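Local structure of phosphotriesterase homology protein (Escherichia coli, 1BF6) at residues E12-D17 with Y255-L260; D67-R70 with N75-A78; A86-H91 with P134-V139; I125-G130 with L165-L170; Q267-Q270 with S274-D277. The protein hydrolyses phosphorylated glyceryl acetates, with activity also on aromatic acetates and propionates, and binds two zinc ions per subunit. One frame throughout, in Å; residues are numbered along the deposited sequence.

Contacts 1 and 4 are buried near the zinc site, contacts 2 and 3 are half covered, and contact 5 lies on the surface. The inner pair relies on single polar bonds: a tyrosine hydroxyl on a backbone carbonyl in contact 1, a glutamine amide on a threonine hydroxyl in contact 4. Apolar packing dominates contacts 2 and 3, with a methionine or a phenylalanine as the main piece, whereas contact 5 joins arginine to glutamine. Contacts 1 and 2 meet where L14 CD1 packs on V76 CG2, and contacts 3 and 4 share E136, whose OE2 reaches S128 OG. Helix 259-270 serves both contact 1 and contact 5.

Contact 1 of 5, residues E12-D17 with Y255-L260; sequences EHLHID and YGYDYL. With ZN (zinc ion), chain C.
Y257 presents one ring edge, CD2 and CE2, to the carboxylate of E12, and the two side chains run antiparallel and overlap. E12 OE1 comes up to that edge, 3.4 Å from Y257 CD2, with the carboxylate and ring planes 70° apart. The acid bends at chi2 (-59°), which brings its head back beside the ring, and its oxygens have stronger partners: OE1 takes the backbone N of I243, while OE2 is gripped by S240 OG and the backbone N of M241. With two backbone N-H groups and the S240 hydroxyl around it, the buried carboxylate is probably stabilised in its charged form.

At its far end the tyrosine hydroxyl donates to a backbone oxygen, Y257 OH to H13 O at 2.7 Å, tying the turn that leads into helix 259-270 to the carbonyl of a zinc ligand. The hydroxyl sits in the carbonyl plane, with a C=O...O angle of 152°.

This is the metal end of the TIM barrel of the phosphotriesterase family, where the end of strand 7-12 and the residue after it supply H11 and H13. H13 NE2 binds a zinc ion at 2.2 Å, sharing it with H11, E124 and D242.

L14 adds a methyl group at a slant to the tyrosine ring, L14 CD2 standing 3.9 Å from Y257 CZ. I35 and M39 of helix 32-44 also touch the Y257 side chain. On the other side of the imidazole from the metal, H13 ND1 is hydrogen-bonded to T54 OG1, a second-shell contact that fixes the rotation of the ring. I16 CD1 covers one imidazole face, 3.6 Å above its plane.

Contact 2 of 5, residues D67-R70 with N75-A78; sequences DVMR and NVVA
The N75 amide has M69 SD to one side of its plane, off the ND2 end, with ND2 to SD at 4.0 Å, a contact at van der Waals range. These residues belong to the beta-alpha-beta unit of the barrel made by strand 47-52, helix 62-72 and strand 75-80, so the contact is the return from the helix to the next parallel strand. M69 is the chief piece on the helix side. Its chain runs out nearly straight as far as the sulfur; the turn at chi3 (-91°) then swings the methyl along the strand rather than into it, M69 CE lying 4.0 Å from V76 O.

V76 meets it at a slant. One valine branch does the touching, V76 CG2 against M69 CG at 3.7 Å, and the same side chain also packs on M65 of the helix and on L14, which links the unit to the neighbouring zinc-bearing segment. L117 covers M69 from a loop. The amide N-H of the strand adds a polar element, though a feeble one, since a thioether is a poor acceptor: V76 N points at M69 SD over 3.3 Å in a weak hydrogen bond with an N-H...S angle of 163°.

Contact 3 of 5, residues A86-H91 with P134-V139; sequences AFFPEH and PLEEKV
Apolar contacts carry this interface, and the ring of F88 makes nearly all of them. F88 and L135 overlap head to tail, which brings F88 CE2 to 3.6 Å from L135 CB. Further along the ring, F88 CZ meets one branch of V139, its CG2, at 3.7 Å in an oblique crossing. The phenylalanine thereby lies across successive turns of helix 134-150, reaching residues four apart. Its first torsion, chi1 -70°, sets the ring anti to the carbonyl carbon and sends it toward the helix.

The polar side is E136. Its aliphatic part touches the ring, E136 CG 3.8 Å from F88 CE2, and the two side chains cross at about a right angle with the ring and carboxylate planes 79° apart. The backbone N of E136 approaches the ring at its edge, 3.8 Å from the same CE2. Beyond CG the glutamate runs out extended to its own bonds: OE2 joins S128 OG and the backbone N of D85, and OE1 takes the backbone N of T133.

Helix 134-150 is the one that follows strand 122-126, and the partner loop follows strand 75-80; the contact is packing of a strand-to-helix loop on an outer helix of the TIM barrel.

Contact 4 of 5, residues I125-G130 with L165-L170; sequences IGTSEG and LEQLAL
A single buried side-chain hydrogen bond joins the end of one barrel strand to a surrounding helix: T127, just after strand 122-126, and Q167, on helix 164-173. The fold is the TIM barrel of the phosphotriesterase family, and the bond lies one layer out from the metals: E124, a ligand of both zinc ions, is on the same strand. H157, another zinc ligand, lies on the adjoining strand 154-157 and is close to T127.

Q167 donates, NE2 to T127 OG1 at 2.9 Å, with an N-H...O angle of 152°. The hydroxyl is almost in the plane of the amide, 14° out of it. The glutamine chain is extended beyond CG, spanning the gap between helix and strand, and it comes in at a slant to the threonine. T127 CG2 packs alongside, 3.8 Å from Q167 NE2 and 4.1 Å from Q167 CG.

The amide has further partners that fix which way round it sits: T156 OG1 bonds Q167 OE1, and NE2 also gives a bond to the backbone O of H157. With both ends held the group cannot readily flip, and it links the residue after strand 122-126 to strand 154-157, through T156 and the backbone O of a metal ligand. With T127 chi1 at 50°, OG1 sits between the backbone N and the carbonyl carbon, on the side where Q167 NE2 arrives.

Contact 5 of 5, residues Q267-Q270 with S274-D277; sequences QLRQ and SQAD
An arginine meets a neutral amide oxygen here rather than a carboxylate: R269 NH1 donates to Q275 OE1 over 2.7 Å. The bond is short but bent, with an N-H...O angle of 130°. On the acceptor side NH1 lies in the carbonyl plane, on a lone pair of the amide oxygen. On the donor side the oxygen is tilted 34° from the guanidinium plane, and the two flat groups are turned 52° against each other. The same oxygen also touches the aliphatic part of the arginine, Q275 OE1 being 3.1 Å from R269 CD.

Both side chains are bent: R269 at chi3, which turns its head across to the next helix, and Q275 at chi2, which turns OE1 toward NH1. The other end of the amide is held too, since Q275 NE2 bonds D279 OD1, a residue of the beta-D-glucose site.

Alongside, the start of the second helix is closed by a capping box. S274 is the N-cap, and S274 OG accepts from D277 N at 3.1 Å; in return S274 N donates to D277 OD2, also at 3.1 Å, meeting that oxygen from above the carboxylate plane. D277 OD2 has a salt bridge to R229 NE besides.

The contact lies at the surface where helix 259-270 ends and helix 275-289 begins, the short link between them, ending in N-cap S274, turning the chain; L268 packs inward on M281 of the second helix and on I222 and L225 of helix 218-230.

Contact 1 of 5, residues E12-D17 with Y255-L260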
# COMPACT_ATOMS: atom_id res chain seq x y z
N GLU A 12 0.38 2.93 3.27
CA GLU A 12 -0.18 3.90 4.19
C GLU A 12 -0.85 5.06 3.48
O GLU A 12 -0.72 5.24 2.27
CB GLU A 12 0.94 4.49 5.06
CG GLU A 12 1.69 3.49 5.92
CD GLU A 12 0.79 2.75 6.88
OE1 GLU A 12 -0.27 3.28 7.27
OE2 GLU A 12 1.15 1.62 7.26
N HIS A 13 -1.58 5.85 4.26
CA HIS A 13 -2.22 7.05 3.78
C HIS A 13 -1.83 8.15 4.73
O HIS A 13 -1.94 7.96 5.94
CB HIS A 13 -3.74 6.91 3.77
CG HIS A 13 -4.23 5.88 2.82
ND1 HIS A 13 -4.37 6.09 1.46
CD2 HIS A 13 -4.52 4.57 3.02
CE1 HIS A 13 -4.72 4.94 0.90
NE2 HIS A 13 -4.82 4.00 1.81
N LEU A 14 -1.29 9.24 4.20
CA LEU A 14 -0.91 10.40 5.01
C LEU A 14 -1.97 11.48 4.80
O LEU A 14 -2.25 12.28 5.70
CB LEU A 14 0.47 10.92 4.60
CG LEU A 14 1.56 9.88 4.83
CD1 LEU A 14 2.91 10.51 4.54
CD2 LEU A 14 1.50 9.38 6.27
N HIS A 15 -2.52 11.54 3.59
CA HIS A 15 -3.57 12.47 3.28
C HIS A 15 -4.53 11.81 2.31
O HIS A 15 -4.23 11.63 1.13
CB HIS A 15 -3.05 13.78 2.69
CG HIS A 15 -4.15 14.77 2.41
ND1 HIS A 15 -5.13 14.54 1.47
CD2 HIS A 15 -4.43 15.97 2.96
CE1 HIS A 15 -5.97 15.56 1.46
NE2 HIS A 15 -5.57 16.44 2.35
N ILE A 16 -5.67 11.41 2.85
CA ILE A 16 -6.71 10.77 2.08
C ILE A 16 -8.03 11.39 2.50
O ILE A 16 -8.19 11.80 3.65
CB ILE A 16 -6.74 9.23 2.30
CG1 ILE A 16 -7.85 8.59 1.47
CG2 ILE A 16 -6.89 8.89 3.79
CD1 ILE A 16 -7.84 7.08 1.47
N ASP A 17 -8.95 11.52 1.54
CA ASP A 17 -10.25 12.09 1.82
C ASP A 17 -11.36 11.35 1.08
O ASP A 17 -11.64 11.64 -0.08
CB ASP A 17 -10.28 13.59 1.46
CG ASP A 17 -11.55 14.30 1.93
OD1 ASP A 17 -12.45 13.64 2.49
OD2 ASP A 17 -11.66 15.53 1.75
N TYR A 255 -4.32 4.07 17.66
CA TYR A 255 -3.07 3.33 17.82
C TYR A 255 -1.86 3.89 17.09
O TYR A 255 -0.72 3.59 17.47
CB TYR A 255 -3.29 1.85 17.46
CG TYR A 255 -4.02 1.64 16.15
CD1 TYR A 255 -5.42 1.64 16.09
CD2 TYR A 255 -3.31 1.44 14.96
CE1 TYR A 255 -6.10 1.44 14.87
CE2 TYR A 255 -3.98 1.24 13.75
CZ TYR A 255 -5.37 1.24 13.71
OH TYR A 255 -6.02 1.08 12.51
N GLY A 256 -2.09 4.68 16.05
CA GLY A 256 -1.00 5.28 15.28
C GLY A 256 -0.22 4.34 14.35
O GLY A 256 -0.33 3.10 14.43
N TYR A 257 0.57 4.95 13.47
CA TYR A 257 1.40 4.21 12.52
C TYR A 257 2.46 3.36 13.21
O TYR A 257 2.70 2.21 12.83
CB TYR A 257 2.11 5.15 11.55
CG TYR A 257 1.20 6.02 10.72
CD1 TYR A 257 0.68 7.20 11.24
CD2 TYR A 257 0.86 5.67 9.41
CE1 TYR A 257 -0.15 8.01 10.50
CE2 TYR A 257 0.03 6.48 8.64
CZ TYR A 257 -0.47 7.65 9.19
OH TYR A 257 -1.29 8.46 8.47
N ASP A 258 3.09 3.92 14.25
CA ASP A 258 4.14 3.20 14.97
C ASP A 258 3.68 2.02 15.81
O ASP A 258 4.49 1.40 16.50
CB ASP A 258 5.02 4.16 15.78
CG ASP A 258 4.32 4.76 17.00
OD1 ASP A 258 3.09 4.60 17.18
OD2 ASP A 258 5.02 5.44 17.78
N TYR A 259 2.38 1.71 15.78
CA TYR A 259 1.84 0.56 16.49
C TYR A 259 2.56 -0.68 15.96
O TYR A 259 2.75 -1.66 16.67
CB TYR A 259 0.34 0.44 16.23
CG TYR A 259 -0.32 -0.79 16.81
CD1 TYR A 259 -0.39 -1.98 16.09
CD2 TYR A 259 -0.91 -0.74 18.07
CE1 TYR A 259 -1.05 -3.10 16.61
CE2 TYR A 259 -1.57 -1.84 18.60
CZ TYR A 259 -1.63 -3.01 17.87
OH TYR A 259 -2.29 -4.09 18.41
N LEU A 260 2.93 -0.63 14.68
CA LEU A 260 3.63 -1.73 14.04
C LEU A 260 4.91 -2.06 14.80
O LEU A 260 5.22 -3.23 15.03
CB LEU A 260 3.99 -1.36 12.59
CG LEU A 260 4.75 -2.39 11.76
CD1 LEU A 260 3.90 -3.62 11.53
CD2 LEU A 260 5.17 -1.78 10.43
ZN ZN C . -5.10 1.86 1.64

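Contact 2 of 5, residues D67-R70 with N75-A78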
# COMPACT_ATOMS: atom_id res chain seq x y z
N ASP A 67 5.16 18.76 2.32
CA ASP A 67 5.29 19.48 3.58
C ASP A 67 5.66 18.54 4.72
O ASP A 67 6.53 18.88 5.53
CB ASP A 67 4.00 20.23 3.92
CG ASP A 67 3.74 21.40 2.98
OD1 ASP A 67 4.64 21.79 2.20
OD2 ASP A 67 2.62 21.94 3.02
N VAL A 68 5.01 17.38 4.79
CA VAL A 68 5.30 16.39 5.83
C VAL A 68 6.78 16.00 5.75
O VAL A 68 7.47 15.97 6.76
CB VAL A 68 4.41 15.13 5.71
CG1 VAL A 68 4.96 14.00 6.57
CG2 VAL A 68 2.99 15.45 6.17
N MET A 69 7.27 15.75 4.53
CA MET A 69 8.68 15.39 4.32
C MET A 69 9.64 16.50 4.77
O MET A 69 10.68 16.24 5.38
CB MET A 69 8.94 15.09 2.84
CG MET A 69 8.32 13.81 2.32
SD MET A 69 9.09 13.28 0.74
CE MET A 69 8.01 14.10 -0.43
N ARG A 70 9.30 17.73 4.42
CA ARG A 70 10.09 18.90 4.76
C ARG A 70 10.20 19.05 6.29
O ARG A 70 11.29 19.25 6.84
CB ARG A 70 9.42 20.14 4.16
CG ARG A 70 10.00 21.47 4.54
CD ARG A 70 10.99 21.97 3.51
NE ARG A 70 11.34 23.36 3.75
CZ ARG A 70 12.44 23.96 3.29
NH1 ARG A 70 13.31 23.28 2.55
NH2 ARG A 70 12.68 25.23 3.60
N ASN A 75 10.74 10.05 4.20
CA ASN A 75 10.61 10.01 2.75
C ASN A 75 9.26 9.40 2.38
O ASN A 75 8.91 8.31 2.82
CB ASN A 75 11.74 9.20 2.10
CG ASN A 75 11.64 9.20 0.58
OD1 ASN A 75 11.50 8.15 -0.05
ND2 ASN A 75 11.71 10.39 -0.01
N VAL A 76 8.51 10.12 1.55
CA VAL A 76 7.20 9.63 1.13
C VAL A 76 7.15 9.34 -0.37
O VAL A 76 7.46 10.21 -1.19
CB VAL A 76 6.10 10.66 1.46
CG1 VAL A 76 4.76 10.16 0.96
CG2 VAL A 76 6.05 10.92 2.97
N VAL A 77 6.79 8.11 -0.71
CA VAL A 77 6.66 7.73 -2.11
C VAL A 77 5.18 7.84 -2.48
O VAL A 77 4.35 7.10 -1.95
CB VAL A 77 7.13 6.28 -2.37
CG1 VAL A 77 6.89 5.90 -3.84
CG2 VAL A 77 8.62 6.15 -2.01
N ALA A 78 4.86 8.79 -3.35
CA ALA A 78 3.49 9.03 -3.82
C ALA A 78 3.06 8.03 -4.91
O ALA A 78 3.91 7.38 -5.53
CB ALA A 78 3.36 10.47 -4.32

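Contact 3 of 5, residues A86-H91 with P134-V139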
# COMPACT_ATOMS: atom_id res chain seq x y z
N ALA A 86 -16.75 1.16 -6.89
CA ALA A 86 -17.63 2.07 -6.17
C ALA A 86 -17.12 3.50 -6.01
O ALA A 86 -17.92 4.42 -5.85
CB ALA A 86 -17.99 1.47 -4.82
N PHE A 87 -15.80 3.69 -6.09
CA PHE A 87 -15.20 5.01 -5.92
C PHE A 87 -14.71 5.69 -7.21
O PHE A 87 -14.22 6.82 -7.16
CB PHE A 87 -14.04 4.95 -4.92
CG PHE A 87 -14.44 4.51 -3.54
CD1 PHE A 87 -14.80 3.19 -3.28
CD2 PHE A 87 -14.44 5.42 -2.49
CE1 PHE A 87 -15.17 2.78 -2.00
CE2 PHE A 87 -14.81 5.02 -1.19
CZ PHE A 87 -15.17 3.70 -0.95
N PHE A 88 -14.84 5.03 -8.35
CA PHE A 88 -14.37 5.61 -9.62
C PHE A 88 -15.12 6.86 -10.09
O PHE A 88 -16.34 6.94 -9.96
CB PHE A 88 -14.50 4.61 -10.78
CG PHE A 88 -13.55 3.44 -10.74
CD1 PHE A 88 -12.26 3.56 -10.21
CD2 PHE A 88 -13.94 2.21 -11.29
CE1 PHE A 88 -11.37 2.47 -10.24
CE2 PHE A 88 -13.07 1.12 -11.32
CZ PHE A 88 -11.78 1.25 -10.79
N PRO A 89 -14.39 7.86 -10.62
CA PRO A 89 -15.06 9.06 -11.12
C PRO A 89 -15.76 8.57 -12.40
O PRO A 89 -15.44 7.49 -12.92
CB PRO A 89 -13.90 9.99 -11.49
CG PRO A 89 -12.79 9.54 -10.59
CD PRO A 89 -12.92 8.05 -10.59
N GLU A 90 -16.72 9.35 -12.91
CA GLU A 90 -17.45 8.98 -14.13
C GLU A 90 -16.55 8.71 -15.33
O GLU A 90 -16.79 7.79 -16.10
CB GLU A 90 -18.43 10.10 -14.51
CG GLU A 90 -19.44 10.49 -13.42
CD GLU A 90 -20.49 9.41 -13.15
OE1 GLU A 90 -20.52 8.40 -13.90
OE2 GLU A 90 -21.29 9.58 -12.20
N HIS A 91 -15.49 9.51 -15.46
CA HIS A 91 -14.56 9.40 -16.58
C HIS A 91 -13.76 8.11 -16.74
O HIS A 91 -13.10 7.91 -17.77
CB HIS A 91 -13.67 10.65 -16.69
CG HIS A 91 -12.67 10.79 -15.59
ND1 HIS A 91 -12.73 11.81 -14.66
CD2 HIS A 91 -11.51 10.13 -15.33
CE1 HIS A 91 -11.65 11.77 -13.89
NE2 HIS A 91 -10.90 10.76 -14.28
N PRO A 134 -15.89 -4.84 -14.82
CA PRO A 134 -15.35 -4.41 -16.11
C PRO A 134 -14.49 -3.14 -15.99
O PRO A 134 -13.44 -3.03 -16.64
CB PRO A 134 -16.62 -4.15 -16.93
CG PRO A 134 -17.52 -5.23 -16.46
CD PRO A 134 -17.32 -5.20 -14.94
N LEU A 135 -14.91 -2.17 -15.17
CA LEU A 135 -14.13 -0.95 -15.00
C LEU A 135 -12.82 -1.19 -14.27
O LEU A 135 -11.81 -0.53 -14.54
CB LEU A 135 -14.94 0.14 -14.29
CG LEU A 135 -16.13 0.70 -15.08
CD1 LEU A 135 -16.82 1.78 -14.25
CD2 LEU A 135 -15.64 1.30 -16.40
N GLU A 136 -12.84 -2.09 -13.30
CA GLU A 136 -11.62 -2.43 -12.56
C GLU A 136 -10.64 -3.15 -13.52
O GLU A 136 -9.44 -2.87 -13.50
CB GLU A 136 -11.95 -3.31 -11.36
CG GLU A 136 -12.51 -2.49 -10.20
CD GLU A 136 -13.23 -3.32 -9.17
OE1 GLU A 136 -13.33 -4.56 -9.31
OE2 GLU A 136 -13.72 -2.72 -8.19
N GLU A 137 -11.16 -4.04 -14.35
CA GLU A 137 -10.33 -4.75 -15.32
C GLU A 137 -9.62 -3.73 -16.22
O GLU A 137 -8.41 -3.83 -16.45
CB GLU A 137 -11.17 -5.68 -16.19
CG GLU A 137 -10.34 -6.35 -17.30
CD GLU A 137 -11.15 -7.27 -18.18
OE1 GLU A 137 -12.33 -6.96 -18.46
OE2 GLU A 137 -10.60 -8.29 -18.62
N LYS A 138 -10.37 -2.74 -16.69
CA LYS A 138 -9.85 -1.68 -17.55
C LYS A 138 -8.74 -0.90 -16.83
O LYS A 138 -7.71 -0.58 -17.42
CB LYS A 138 -10.98 -0.73 -17.94
CG LYS A 138 -10.63 0.37 -18.91
CD LYS A 138 -11.84 1.30 -19.02
CE LYS A 138 -11.76 2.24 -20.19
NZ LYS A 138 -13.04 3.03 -20.26
N VAL A 139 -8.96 -0.59 -15.55
CA VAL A 139 -7.94 0.12 -14.79
C VAL A 139 -6.67 -0.75 -14.64
O VAL A 139 -5.56 -0.25 -14.80
CB VAL A 139 -8.49 0.59 -13.40
CG1 VAL A 139 -7.33 1.01 -12.47
CG2 VAL A 139 -9.43 1.80 -13.60

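Contact 4 of 5, residues I125-G130 with L165-L170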
# COMPACT_ATOMS: atom_id res chain seq x y z
N ILE A 125 -4.32 0.12 -6.75
CA ILE A 125 -5.31 -0.27 -7.73
C ILE A 125 -6.08 -1.47 -7.21
O ILE A 125 -5.51 -2.53 -6.96
CB ILE A 125 -4.70 -0.43 -9.15
CG1 ILE A 125 -3.69 -1.55 -9.20
CG2 ILE A 125 -3.98 0.89 -9.55
CD1 ILE A 125 -3.20 -1.85 -10.63
N GLY A 126 -7.37 -1.26 -6.99
CA GLY A 126 -8.16 -2.33 -6.43
C GLY A 126 -9.28 -2.98 -7.22
O GLY A 126 -9.66 -2.55 -8.31
N THR A 127 -9.74 -4.08 -6.65
CA THR A 127 -10.85 -4.83 -7.20
C THR A 127 -11.89 -4.94 -6.08
O THR A 127 -11.59 -4.72 -4.90
CB THR A 127 -10.41 -6.23 -7.69
OG1 THR A 127 -9.65 -6.89 -6.67
CG2 THR A 127 -9.57 -6.11 -8.97
N SER A 128 -13.13 -5.25 -6.47
CA SER A 128 -14.23 -5.35 -5.52
C SER A 128 -14.21 -6.69 -4.78
O SER A 128 -13.43 -7.58 -5.10
CB SER A 128 -15.57 -5.15 -6.24
OG SER A 128 -15.69 -3.82 -6.70
N GLU A 129 -15.08 -6.82 -3.78
CA GLU A 129 -15.15 -8.05 -3.01
C GLU A 129 -15.68 -9.24 -3.81
O GLU A 129 -16.84 -9.26 -4.23
CB GLU A 129 -15.99 -7.85 -1.75
CG GLU A 129 -16.07 -9.09 -0.85
CD GLU A 129 -16.70 -8.82 0.52
OE1 GLU A 129 -17.08 -7.66 0.81
OE2 GLU A 129 -16.81 -9.78 1.30
N GLY A 130 -14.81 -10.22 -4.05
CA GLY A 130 -15.21 -11.41 -4.77
C GLY A 130 -15.40 -11.27 -6.26
O GLY A 130 -15.90 -12.20 -6.91
N LEU A 165 -5.20 -13.65 -6.83
CA LEU A 165 -4.70 -14.49 -7.91
C LEU A 165 -5.22 -14.01 -9.27
O LEU A 165 -4.48 -14.00 -10.27
CB LEU A 165 -5.04 -15.96 -7.67
CG LEU A 165 -4.25 -16.63 -6.53
CD1 LEU A 165 -4.83 -18.00 -6.22
CD2 LEU A 165 -2.77 -16.74 -6.92
N GLU A 166 -6.48 -13.55 -9.29
CA GLU A 166 -7.12 -13.03 -10.51
C GLU A 166 -6.44 -11.75 -10.97
O GLU A 166 -6.27 -11.53 -12.18
CB GLU A 166 -8.61 -12.78 -10.27
CG GLU A 166 -9.47 -14.05 -10.24
CD GLU A 166 -9.48 -14.76 -8.90
OE1 GLU A 166 -8.85 -14.29 -7.93
OE2 GLU A 166 -10.15 -15.81 -8.82
N GLN A 167 -6.04 -10.90 -10.02
CA GLN A 167 -5.35 -9.66 -10.34
C GLN A 167 -4.01 -9.99 -11.00
O GLN A 167 -3.60 -9.32 -11.95
CB GLN A 167 -5.03 -8.84 -9.08
CG GLN A 167 -6.23 -8.32 -8.30
CD GLN A 167 -5.82 -7.49 -7.09
OE1 GLN A 167 -4.66 -7.51 -6.68
NE2 GLN A 167 -6.76 -6.75 -6.53
N LEU A 168 -3.31 -10.99 -10.46
CA LEU A 168 -2.00 -11.38 -10.98
C LEU A 168 -2.09 -11.98 -12.38
O LEU A 168 -1.25 -11.68 -13.24
CB LEU A 168 -1.30 -12.36 -10.03
CG LEU A 168 -0.93 -11.80 -8.64
CD1 LEU A 168 -0.19 -12.88 -7.86
CD2 LEU A 168 -0.07 -10.56 -8.78
N ALA A 169 -3.11 -12.82 -12.60
CA ALA A 169 -3.35 -13.45 -13.90
C ALA A 169 -3.64 -12.37 -14.96
O ALA A 169 -3.15 -12.44 -16.09
CB ALA A 169 -4.51 -14.43 -13.80
N LEU A 170 -4.44 -11.37 -14.58
CA LEU A 170 -4.78 -10.27 -15.48
C LEU A 170 -3.53 -9.45 -15.85
O LEU A 170 -3.27 -9.15 -17.03
CB LEU A 170 -5.83 -9.35 -14.84
CG LEU A 170 -6.38 -8.19 -15.68
CD1 LEU A 170 -7.09 -8.74 -16.92
CD2 LEU A 170 -7.36 -7.37 -14.86

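Contact 5 of 5, residues Q267-Q270 with S274-D277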
# COMPACT_ATOMS: atom_id res chain seq x y z
N GLN A 267 5.43 -8.42 19.48
CA GLN A 267 4.68 -9.68 19.65
C GLN A 267 5.20 -10.74 18.69
O GLN A 267 5.24 -11.92 19.02
CB GLN A 267 3.17 -9.47 19.45
CG GLN A 267 2.53 -8.57 20.50
CD GLN A 267 1.09 -8.15 20.16
OE1 GLN A 267 0.32 -7.78 21.06
NE2 GLN A 267 0.73 -8.18 18.88
N LEU A 268 5.59 -10.31 17.49
CA LEU A 268 6.13 -11.20 16.48
C LEU A 268 7.48 -11.76 16.98
O LEU A 268 7.72 -12.96 16.90
CB LEU A 268 6.32 -10.43 15.16
CG LEU A 268 6.63 -11.27 13.92
CD1 LEU A 268 5.55 -12.32 13.73
CD2 LEU A 268 6.73 -10.35 12.70
N ARG A 269 8.34 -10.89 17.49
CA ARG A 269 9.63 -11.34 18.01
C ARG A 269 9.41 -12.28 19.21
O ARG A 269 10.09 -13.31 19.35
CB ARG A 269 10.51 -10.16 18.41
CG ARG A 269 11.10 -9.38 17.24
CD ARG A 269 12.20 -8.44 17.68
NE ARG A 269 11.71 -7.47 18.66
CZ ARG A 269 11.54 -6.17 18.43
NH1 ARG A 269 11.87 -5.64 17.25
NH2 ARG A 269 11.07 -5.39 19.40
N GLN A 270 8.41 -11.97 20.04
CA GLN A 270 8.11 -12.81 21.20
C GLN A 270 7.67 -14.20 20.77
O GLN A 270 8.01 -15.19 21.42
CB GLN A 270 7.04 -12.14 22.08
CG GLN A 270 7.56 -10.91 22.84
CD GLN A 270 6.46 -9.92 23.22
OE1 GLN A 270 5.27 -10.26 23.27
NE2 GLN A 270 6.86 -8.68 23.49
N SER A 274 13.35 -13.68 14.61
CA SER A 274 14.62 -13.01 14.91
C SER A 274 14.51 -11.60 14.36
O SER A 274 13.62 -11.31 13.55
CB SER A 274 15.80 -13.74 14.25
OG SER A 274 15.84 -13.53 12.84
N GLN A 275 15.39 -10.71 14.81
CA GLN A 275 15.36 -9.34 14.32
C GLN A 275 15.75 -9.30 12.83
O GLN A 275 15.33 -8.40 12.11
CB GLN A 275 16.28 -8.45 15.14
CG GLN A 275 16.17 -6.96 14.83
CD GLN A 275 14.76 -6.42 15.00
OE1 GLN A 275 14.13 -6.60 16.03
NE2 GLN A 275 14.26 -5.75 13.97
N ALA A 276 16.54 -10.28 12.39
CA ALA A 276 16.96 -10.39 10.99
C ALA A 276 15.73 -10.72 10.15
O ALA A 276 15.58 -10.18 9.06
CB ALA A 276 18.01 -11.48 10.83
N ASP A 277 14.89 -11.64 10.64
CA ASP A 277 13.64 -12.02 9.96
C ASP A 277 12.79 -10.75 9.78
O ASP A 277 12.23 -10.51 8.71
CB ASP A 277 12.81 -13.01 10.80
CG ASP A 277 13.40 -14.41 10.87
OD1 ASP A 277 14.08 -14.86 9.92
OD2 ASP A 277 13.15 -15.08 11.89